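Local structure of OBCA, Oxalate Biosynthetic Component A (Burkholderia glumae, 4NNC) at residues A220-L225 with A271-L276; T9-G14 with G469-L474. The protein is a metal-binding protein with a TIM-barrel domain of the beta-keto acid cleavage enzyme family. All blocks are in the same frame, centred on the assembly; numbering follows the deposited sequence.

Contact 1. Residues A220-L225 with A271-L276; sequences AAVVHL and AAILNL. With CO (cobalt (II) ion), chain B; 2KQ ((3S)-3-[2-[3-[[(2R)-4-[[[(2R,3S,4R,5R)-5-(6-aminopurin-9-yl)-4-oxidanyl-3-phosphonooxy-oxolan-2-yl]methoxy-oxidanyl-phosphoryl]oxy-oxidanyl-phosphoryl]oxy-3,3-dimethyl-2-oxidanyl-butanoyl]amino]propanoylamino]ethylsulfanyl]-3-oxidanyl-butanoic acid), chain D.
His224 and Asn275 face each other across two neighbouring parallel strands, 222-225 and 273-276, whose axes approach to 4.6 Å and diverge by 26°. Three backbone bonds set the register: Val223 N to Ile273 O (3.0 Å), Asn275 N to Val223 O, and Leu225 N to Asn275 O. The side chain of His224 starts with CB 3.9 Å from Asn275 O, and CG, equally near that oxygen, stands anti to the backbone N (chi1 169°), which carries the ring along the strand pair toward the metal. At the ring edge, ND1 donates to Asn275 OD1 at 3.0 Å with a fairly straight N-H (160°). OD1 lies nearly in the ring plane, whereas ND1 stands above the carbonyl plane of the amide and not on a lone pair. CD2 and CE1 flank the metal, CE1 also lying 3.2 Å from 2KQ O54. With ND1 as donor, NE2 is left to bind the cobalt ion at 2.2 Å. The amide itself is steadied by Glu346, which accepts from Asn275 ND2. Behind this polar pair, Val222 CG2 meets Ile273 CG2 at 3.9 Å, while on the other sheet face Leu225 CD1 packs against Leu276 CD1 at 4.2 Å. His226 and Glu475 also bind the cobalt ion, with O54 of 2KQ; O51 is modelled doubtfully close. This is a metal site carried on barrel strands, in which second-shell Asn275 probably helps hold the His224 ring.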
loop_
_atom_site.group_PDB
_atom_site.type_symbol
_atom_site.label_atom_id
_atom_site.label_comp_id
_atom_site.label_asym_id
_atom_site.label_seq_id
_atom_site.Cartn_x
_atom_site.Cartn_y
_atom_site.Cartn_z
ATOM N N ALA A 220 -1.255 -16.840 0.806
ATOM C CA ALA A 220 -1.416 -16.112 2.067
ATOM C C ALA A 220 -2.335 -16.844 3.044
ATOM O O ALA A 220 -3.412 -17.305 2.662
ATOM C CB ALA A 220 -1.954 -14.713 1.795
ATOM N N ALA A 221 -1.927 -16.930 4.312
ATOM C CA ALA A 221 -2.767 -17.551 5.339
ATOM C C ALA A 221 -3.687 -16.535 6.043
ATOM O O ALA A 221 -4.779 -16.886 6.517
ATOM C CB ALA A 221 -1.904 -18.286 6.360
ATOM N N VAL A 222 -3.235 -15.284 6.119
ATOM C CA VAL A 222 -3.964 -14.236 6.835
ATOM C C VAL A 222 -4.151 -13.057 5.881
ATOM O O VAL A 222 -3.250 -12.747 5.086
ATOM C CB VAL A 222 -3.192 -13.791 8.098
ATOM C CG1 VAL A 222 -3.899 -12.643 8.808
ATOM C CG2 VAL A 222 -3.015 -14.949 9.054
ATOM N N VAL A 223 -5.330 -12.432 5.921
ATOM C CA VAL A 223 -5.608 -11.267 5.083
ATOM C C VAL A 223 -5.995 -10.094 5.981
ATOM O O VAL A 223 -6.996 -10.151 6.700
ATOM C CB VAL A 223 -6.737 -11.529 4.055
ATOM C CG1 VAL A 223 -6.865 -10.350 3.092
ATOM C CG2 VAL A 223 -6.462 -12.804 3.267
ATOM N N HIS A 224 -5.183 -9.040 5.947
ATOM C CA HIS A 224 -5.414 -7.863 6.761
ATOM C C HIS A 224 -6.204 -6.862 5.924
ATOM O O HIS A 224 -5.779 -6.517 4.813
ATOM C CB HIS A 224 -4.068 -7.282 7.198
ATOM C CG HIS A 224 -4.166 -5.932 7.831
ATOM N ND1 HIS A 224 -4.753 -5.728 9.066
ATOM C CD2 HIS A 224 -3.741 -4.716 7.405
ATOM C CE1 HIS A 224 -4.683 -4.442 9.369
ATOM N NE2 HIS A 224 -4.072 -3.807 8.380
ATOM N N LEU A 225 -7.345 -6.403 6.447
ATOM C CA LEU A 225 -8.280 -5.580 5.674
ATOM C C LEU A 225 -8.489 -4.154 6.193
ATOM O O LEU A 225 -8.495 -3.915 7.413
ATOM C CB LEU A 225 -9.649 -6.259 5.604
ATOM C CG LEU A 225 -9.699 -7.609 4.892
ATOM C CD1 LEU A 225 -11.120 -8.179 4.904
ATOM C CD2 LEU A 225 -9.151 -7.481 3.468
ATOM N N ALA A 271 -11.673 -20.982 5.135
ATOM C CA ALA A 271 -10.429 -21.036 5.908
ATOM C C ALA A 271 -9.861 -19.647 6.234
ATOM O O ALA A 271 -9.028 -19.520 7.121
ATOM C CB ALA A 271 -9.368 -21.870 5.180
ATOM N N ALA A 272 -10.287 -18.627 5.492
ATOM C CA ALA A 272 -9.716 -17.276 5.606
ATOM C C ALA A 272 -9.590 -16.775 7.047
ATOM O O ALA A 272 -10.553 -16.802 7.816
ATOM C CB ALA A 272 -10.530 -16.293 4.788
ATOM N N ILE A 273 -8.387 -16.344 7.407
ATOM C CA ILE A 273 -8.142 -15.716 8.693
ATOM C C ILE A 273 -8.177 -14.220 8.410
ATOM O O ILE A 273 -7.230 -13.646 7.826
ATOM C CB ILE A 273 -6.780 -16.134 9.282
ATOM C CG1 ILE A 273 -6.718 -17.667 9.420
ATOM C CG2 ILE A 273 -6.550 -15.448 10.631
ATOM C CD1 ILE A 273 -5.332 -18.239 9.749
ATOM N N LEU A 274 -9.301 -13.603 8.762
ATOM C CA LEU A 274 -9.491 -12.181 8.528
ATOM C C LEU A 274 -8.863 -11.398 9.692
ATOM O O LEU A 274 -8.977 -11.788 10.869
ATOM C CB LEU A 274 -10.983 -11.857 8.334
ATOM C CG LEU A 274 -11.621 -12.508 7.087
ATOM C CD1 LEU A 274 -13.028 -12.001 6.771
ATOM C CD2 LEU A 274 -10.732 -12.309 5.874
ATOM N N ASN A 275 -8.167 -10.319 9.346
ATOM C CA ASN A 275 -7.471 -9.479 10.307
ATOM C C ASN A 275 -7.960 -8.063 10.004
ATOM O O ASN A 275 -7.543 -7.445 9.021
ATOM C CB ASN A 275 -5.950 -9.636 10.112
ATOM C CG ASN A 275 -5.120 -8.598 10.885
ATOM O OD1 ASN A 275 -5.617 -7.531 11.280
ATOM N ND2 ASN A 275 -3.830 -8.899 11.068
ATOM N N LEU A 276 -8.856 -7.549 10.836
ATOM C CA LEU A 276 -9.515 -6.290 10.504
ATOM C C LEU A 276 -8.780 -5.108 11.112
ATOM O O LEU A 276 -8.475 -5.113 12.309
ATOM C CB LEU A 276 -10.969 -6.301 10.972
ATOM C CG LEU A 276 -12.001 -6.758 9.934
ATOM C CD1 LEU A 276 -11.530 -7.971 9.125
ATOM C CD2 LEU A 276 -13.363 -7.018 10.582
HETATM CO CO CO B . -3.555 -1.694 8.077
HETATM C C01 2KQ D . 1.782 4.871 -0.114
HETATM C C02 2KQ D . 2.637 3.645 -0.469
HETATM C C03 2KQ D . 1.777 2.300 -0.268
HETATM C C04 2KQ D . 3.097 3.791 -1.925
HETATM O O05 2KQ D . 3.896 2.676 -2.248
HETATM P P06 2KQ D . 5.002 2.776 -3.391
HETATM O O07 2KQ D . 5.280 1.378 -3.916
HETATM O O08 2KQ D . 4.512 3.639 -4.541
HETATM O O09 2KQ D . 6.329 3.370 -2.744
HETATM P P10 2KQ D . 6.760 4.911 -2.617
HETATM O O11 2KQ D . 7.906 5.043 -1.653
HETATM O O12 2KQ D . 5.597 5.712 -2.082
HETATM O O13 2KQ D . 7.194 5.484 -4.053
HETATM C C14 2KQ D . 7.513 6.877 -4.197
HETATM C C15 2KQ D . 8.218 7.115 -5.463
HETATM O O16 2KQ D . 9.323 6.142 -5.656
HETATM C C17 2KQ D . 9.019 5.355 -6.816
HETATM N N18 2KQ D . 9.338 4.001 -6.520
HETATM C C19 2KQ D . 8.608 3.124 -5.807
HETATM N N20 2KQ D . 9.270 1.947 -5.739
HETATM C C21 2KQ D . 10.444 2.070 -6.414
HETATM C C22 2KQ D . 11.524 1.206 -6.685
HETATM N N23 2KQ D . 11.530 -0.164 -6.191
HETATM N N24 2KQ D . 12.559 1.672 -7.408
HETATM C C25 2KQ D . 12.567 2.951 -7.859
HETATM N N26 2KQ D . 11.551 3.797 -7.627
HETATM C C27 2KQ D . 10.484 3.369 -6.903
HETATM C C28 2KQ D . 7.597 5.578 -7.131
HETATM O O29 2KQ D . 7.356 5.524 -8.537
HETATM C C30 2KQ D . 7.324 6.942 -6.650
HETATM O O31 2KQ D . 7.672 7.895 -7.676
HETATM P P32 2KQ D . 7.601 9.504 -7.368
HETATM O O33 2KQ D . 8.644 9.912 -6.317
HETATM O O34 2KQ D . 7.830 10.290 -8.644
HETATM O O35 2KQ D . 6.227 9.823 -6.841
HETATM C C36 2KQ D . 3.941 3.669 0.393
HETATM O O37 2KQ D . 4.615 4.826 0.128
HETATM C C38 2KQ D . 3.724 3.589 1.914
HETATM O O39 2KQ D . 3.272 4.522 2.569
HETATM N N40 2KQ D . 4.121 2.368 2.601
HETATM C C41 2KQ D . 3.945 2.338 4.015
HETATM C C42 2KQ D . 2.603 1.715 4.382
HETATM C C43 2KQ D . 2.349 1.621 5.903
HETATM O O44 2KQ D . 2.476 2.601 6.640
HETATM N N45 2KQ D . 1.982 0.343 6.448
HETATM C C46 2KQ D . 1.756 0.279 7.861
HETATM C C47 2KQ D . 0.397 -0.321 8.147
HETATM S S48 2KQ D . 0.211 -0.748 9.871
HETATM C C49 2KQ D . -1.292 -1.680 10.085
HETATM C C50 2KQ D . -0.874 -3.025 10.367
HETATM O O51 2KQ D . -2.049 -1.712 8.892
HETATM C C52 2KQ D . -2.081 -1.193 11.339
HETATM C C53 2KQ D . -3.575 -1.101 11.263
HETATM O O54 2KQ D . -4.198 -1.371 10.193
HETATM O O55 2KQ D . -4.203 -0.752 12.297
#

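Contact 2. Residues T9-G14 with G469-L474; sequences TAAPIG and GIRVGL. With 2KQ ((3S)-3-[2-[3-[[(2R)-4-[[[(2R,3S,4R,5R)-5-(6-aminopurin-9-yl)-4-oxidanyl-3-phosphonooxy-oxolan-2-yl]methoxy-oxidanyl-phosphoryl]oxy-oxidanyl-phosphoryl]oxy-3,3-dimethyl-2-oxidanyl-butanoyl]amino]propanoylamino]ethylsulfanyl]-3-oxidanyl-butanoic acid), chain D.
Parallel pairing of two barrel strands far apart in sequence brings Thr9-Gly14, from the beginning of the chain, beside Gly469-Leu474, and it places Arg471 at the 2KQ site. The directions of the touching parts differ by only 1°. Backbone bonds alternate across the gap: Thr9 N to Ile470 O (2.8 Å), Val472 N to Thr9 O (3.0 Å), and Ala11 N to Val472 O (2.9 Å). At the first of these, a water bridges Thr9 OG1 and, weakly, Ile470 O. Beyond the paired residues, Gly473 CA comes within 3.2 Å of Ala11 O, a CA-H...O contact. Arg471 starts alongside Thr9, CB to CB at 3.9 Å, then runs extended from CG to NE along the sheet. The Ala11 methyl lies over one guanidinium face, its CB 3.7 Å from Arg471 NE and offset toward the rim. Asp476 forms a salt bridge with NE, which should limit rotation of the group. NH2 makes a weak bond to 2KQ O51 (3.5 Å), an oxygen in the guanidinium plane. On the opposite sheet face Ala10 and Val472 both pack against Val499 of helix 495-507, and Leu458 of helix 458-464 also touches Val472. Strand 5-10 is flanked on its other side by strand 222-229, and strand 469-472 by strand 444-449.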
loop_
_atom_site.group_PDB
_atom_site.type_symbol
_atom_site.label_atom_id
_atom_site.label_comp_id
_atom_site.label_asym_id
_atom_site.label_seq_id
_atom_site.Cartn_x
_atom_site.Cartn_y
_atom_site.Cartn_z
ATOM N N THR A 9 1.103 -12.853 5.372
ATOM C CA THR A 9 -0.078 -12.006 5.502
ATOM C C THR A 9 -0.212 -11.174 4.235
ATOM O O THR A 9 0.775 -10.612 3.748
ATOM C CB THR A 9 0.009 -11.088 6.736
ATOM O OG1 THR A 9 -0.167 -11.879 7.919
ATOM C CG2 THR A 9 -1.069 -9.996 6.690
ATOM N N ALA A 10 -1.424 -11.126 3.688
ATOM C CA ALA A 10 -1.732 -10.232 2.578
ATOM C C ALA A 10 -2.460 -8.984 3.116
ATOM O O ALA A 10 -3.406 -9.105 3.895
ATOM C CB ALA A 10 -2.599 -10.946 1.549
ATOM N N ALA A 11 -2.017 -7.797 2.697
ATOM C CA ALA A 11 -2.671 -6.541 3.068
ATOM C C ALA A 11 -3.036 -5.766 1.808
ATOM O O ALA A 11 -2.245 -4.940 1.336
ATOM C CB ALA A 11 -1.758 -5.702 3.963
ATOM N N PRO A 12 -4.233 -6.041 1.255
ATOM C CA PRO A 12 -4.671 -5.545 -0.064
ATOM C C PRO A 12 -5.105 -4.070 -0.178
ATOM O O PRO A 12 -5.123 -3.583 -1.319
ATOM C CB PRO A 12 -5.880 -6.441 -0.391
ATOM C CG PRO A 12 -5.737 -7.636 0.515
ATOM C CD PRO A 12 -5.150 -7.074 1.771
ATOM N N ILE A 13 -5.463 -3.387 0.916
ATOM C CA ILE A 13 -6.118 -2.079 0.782
ATOM C C ILE A 13 -5.414 -0.939 1.516
ATOM O O ILE A 13 -5.004 0.055 0.904
ATOM C CB ILE A 13 -7.595 -2.117 1.249
ATOM C CG1 ILE A 13 -8.322 -3.316 0.650
ATOM C CG2 ILE A 13 -8.309 -0.818 0.870
ATOM C CD1 ILE A 13 -8.390 -4.527 1.559
ATOM N N GLY A 14 -5.312 -1.069 2.835
ATOM C CA GLY A 14 -4.678 -0.055 3.649
ATOM C C GLY A 14 -5.373 1.295 3.678
ATOM O O GLY A 14 -6.527 1.429 3.255
ATOM N N GLY A 469 6.676 -14.843 10.162
ATOM C CA GLY A 469 5.816 -14.485 9.044
ATOM C C GLY A 469 6.196 -13.185 8.367
ATOM O O GLY A 469 6.927 -12.345 8.925
ATOM N N ILE A 470 5.704 -13.030 7.145
ATOM C CA ILE A 470 6.006 -11.872 6.324
ATOM C C ILE A 470 4.700 -11.321 5.742
ATOM O O ILE A 470 3.790 -12.079 5.367
ATOM C CB ILE A 470 6.974 -12.253 5.180
ATOM C CG1 ILE A 470 8.331 -12.684 5.742
ATOM C CG2 ILE A 470 7.167 -11.100 4.203
ATOM C CD1 ILE A 470 9.308 -13.171 4.655
ATOM N N ARG A 471 4.606 -9.999 5.686
ATOM C CA ARG A 471 3.430 -9.340 5.160
ATOM C C ARG A 471 3.788 -8.548 3.904
ATOM O O ARG A 471 4.819 -7.855 3.846
ATOM C CB ARG A 471 2.822 -8.423 6.224
ATOM C CG ARG A 471 2.067 -7.246 5.635
ATOM C CD ARG A 471 1.241 -6.518 6.676
ATOM N NE ARG A 471 1.037 -5.127 6.289
ATOM C CZ ARG A 471 0.212 -4.301 6.914
ATOM N NH1 ARG A 471 -0.501 -4.732 7.944
ATOM N NH2 ARG A 471 0.092 -3.050 6.502
ATOM N N VAL A 472 2.949 -8.682 2.882
ATOM C CA VAL A 472 3.112 -7.923 1.646
ATOM C C VAL A 472 1.729 -7.433 1.271
ATOM O O VAL A 472 0.740 -7.819 1.925
ATOM C CB VAL A 472 3.707 -8.792 0.513
ATOM C CG1 VAL A 472 5.157 -9.131 0.805
ATOM C CG2 VAL A 472 2.890 -10.078 0.357
ATOM N N GLY A 473 1.649 -6.601 0.235
ATOM C CA GLY A 473 0.384 -6.053 -0.215
ATOM C C GLY A 473 0.427 -4.589 -0.621
ATOM O O GLY A 473 1.330 -3.840 -0.210
ATOM N N LEU A 474 -0.567 -4.182 -1.415
ATOM C CA LEU A 474 -0.675 -2.815 -1.922
ATOM C C LEU A 474 -0.796 -1.807 -0.806
ATOM O O LEU A 474 -0.538 -0.616 -1.018
ATOM C CB LEU A 474 -1.863 -2.667 -2.878
ATOM C CG LEU A 474 -1.767 -3.402 -4.213
ATOM C CD1 LEU A 474 -2.787 -2.837 -5.210
ATOM C CD2 LEU A 474 -0.353 -3.268 -4.768
HETATM C C01 2KQ D . 1.782 4.871 -0.114
HETATM C C02 2KQ D . 2.637 3.645 -0.469
HETATM C C03 2KQ D . 1.777 2.300 -0.268
HETATM C C04 2KQ D . 3.097 3.791 -1.925
HETATM O O05 2KQ D . 3.896 2.676 -2.248
HETATM P P06 2KQ D . 5.002 2.776 -3.391
HETATM O O07 2KQ D . 5.280 1.378 -3.916
HETATM O O08 2KQ D . 4.512 3.639 -4.541
HETATM O O09 2KQ D . 6.329 3.370 -2.744
HETATM P P10 2KQ D . 6.760 4.911 -2.617
HETATM O O11 2KQ D . 7.906 5.043 -1.653
HETATM O O12 2KQ D . 5.597 5.712 -2.082
HETATM O O13 2KQ D . 7.194 5.484 -4.053
HETATM C C14 2KQ D . 7.513 6.877 -4.197
HETATM C C15 2KQ D . 8.218 7.115 -5.463
HETATM O O16 2KQ D . 9.323 6.142 -5.656
HETATM C C17 2KQ D . 9.019 5.355 -6.816
HETATM N N18 2KQ D . 9.338 4.001 -6.520
HETATM C C19 2KQ D . 8.608 3.124 -5.807
HETATM N N20 2KQ D . 9.270 1.947 -5.739
HETATM C C21 2KQ D . 10.444 2.070 -6.414
HETATM C C22 2KQ D . 11.524 1.206 -6.685
HETATM N N23 2KQ D . 11.530 -0.164 -6.191
HETATM N N24 2KQ D . 12.559 1.672 -7.408
HETATM C C25 2KQ D . 12.567 2.951 -7.859
HETATM N N26 2KQ D . 11.551 3.797 -7.627
HETATM C C27 2KQ D . 10.484 3.369 -6.903
HETATM C C28 2KQ D . 7.597 5.578 -7.131
HETATM O O29 2KQ D . 7.356 5.524 -8.537
HETATM C C30 2KQ D . 7.324 6.942 -6.650
HETATM O O31 2KQ D . 7.672 7.895 -7.676
HETATM P P32 2KQ D . 7.601 9.504 -7.368
HETATM O O33 2KQ D . 8.644 9.912 -6.317
HETATM O O34 2KQ D . 7.830 10.290 -8.644
HETATM O O35 2KQ D . 6.227 9.823 -6.841
HETATM C C36 2KQ D . 3.941 3.669 0.393
HETATM O O37 2KQ D . 4.615 4.826 0.128
HETATM C C38 2KQ D . 3.724 3.589 1.914
HETATM O O39 2KQ D . 3.272 4.522 2.569
HETATM N N40 2KQ D . 4.121 2.368 2.601
HETATM C C41 2KQ D . 3.945 2.338 4.015
HETATM C C42 2KQ D . 2.603 1.715 4.382
HETATM C C43 2KQ D . 2.349 1.621 5.903
HETATM O O44 2KQ D . 2.476 2.601 6.640
HETATM N N45 2KQ D . 1.982 0.343 6.448
HETATM C C46 2KQ D . 1.756 0.279 7.861
HETATM C C47 2KQ D . 0.397 -0.321 8.147
HETATM S S48 2KQ D . 0.211 -0.748 9.871
HETATM C C49 2KQ D . -1.292 -1.680 10.085
HETATM C C50 2KQ D . -0.874 -3.025 10.367
HETATM O O51 2KQ D . -2.049 -1.712 8.892
HETATM C C52 2KQ D . -2.081 -1.193 11.339
HETATM C C53 2KQ D . -3.575 -1.101 11.263
HETATM O O54 2KQ D . -4.198 -1.371 10.193
HETATM O O55 2KQ D . -4.203 -0.752 12.297
HETATM O O HOH W 1 2.496 -12.496 8.159
#

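How the contacts relate
Contacts 1 and 2 are both buried pairings of parallel strands in one curled sheet, their centres 9 Å apart. They join directly, since strands 5-10 and 222-229 are neighbours: His224 N lies 2.7 Å from Ala10 O, and Val222 O 2.8 Å from Ala10 N, both probable hydrogen bonds. Along the chain, contact 1 is nested inside the loop that contact 2 closes. Their chemistry differs. In 220-225 with 271-276 a histidine-asparagine hydrogen bond backs a cobalt ligand. Both reach 2KQ, contact 1 beside the cobalt-binding His224 and contact 2 through the Arg471 guanidinium, with a weak bond. The two groups meet where His224 CD2 packs 3.3 Å from Arg471 NH1.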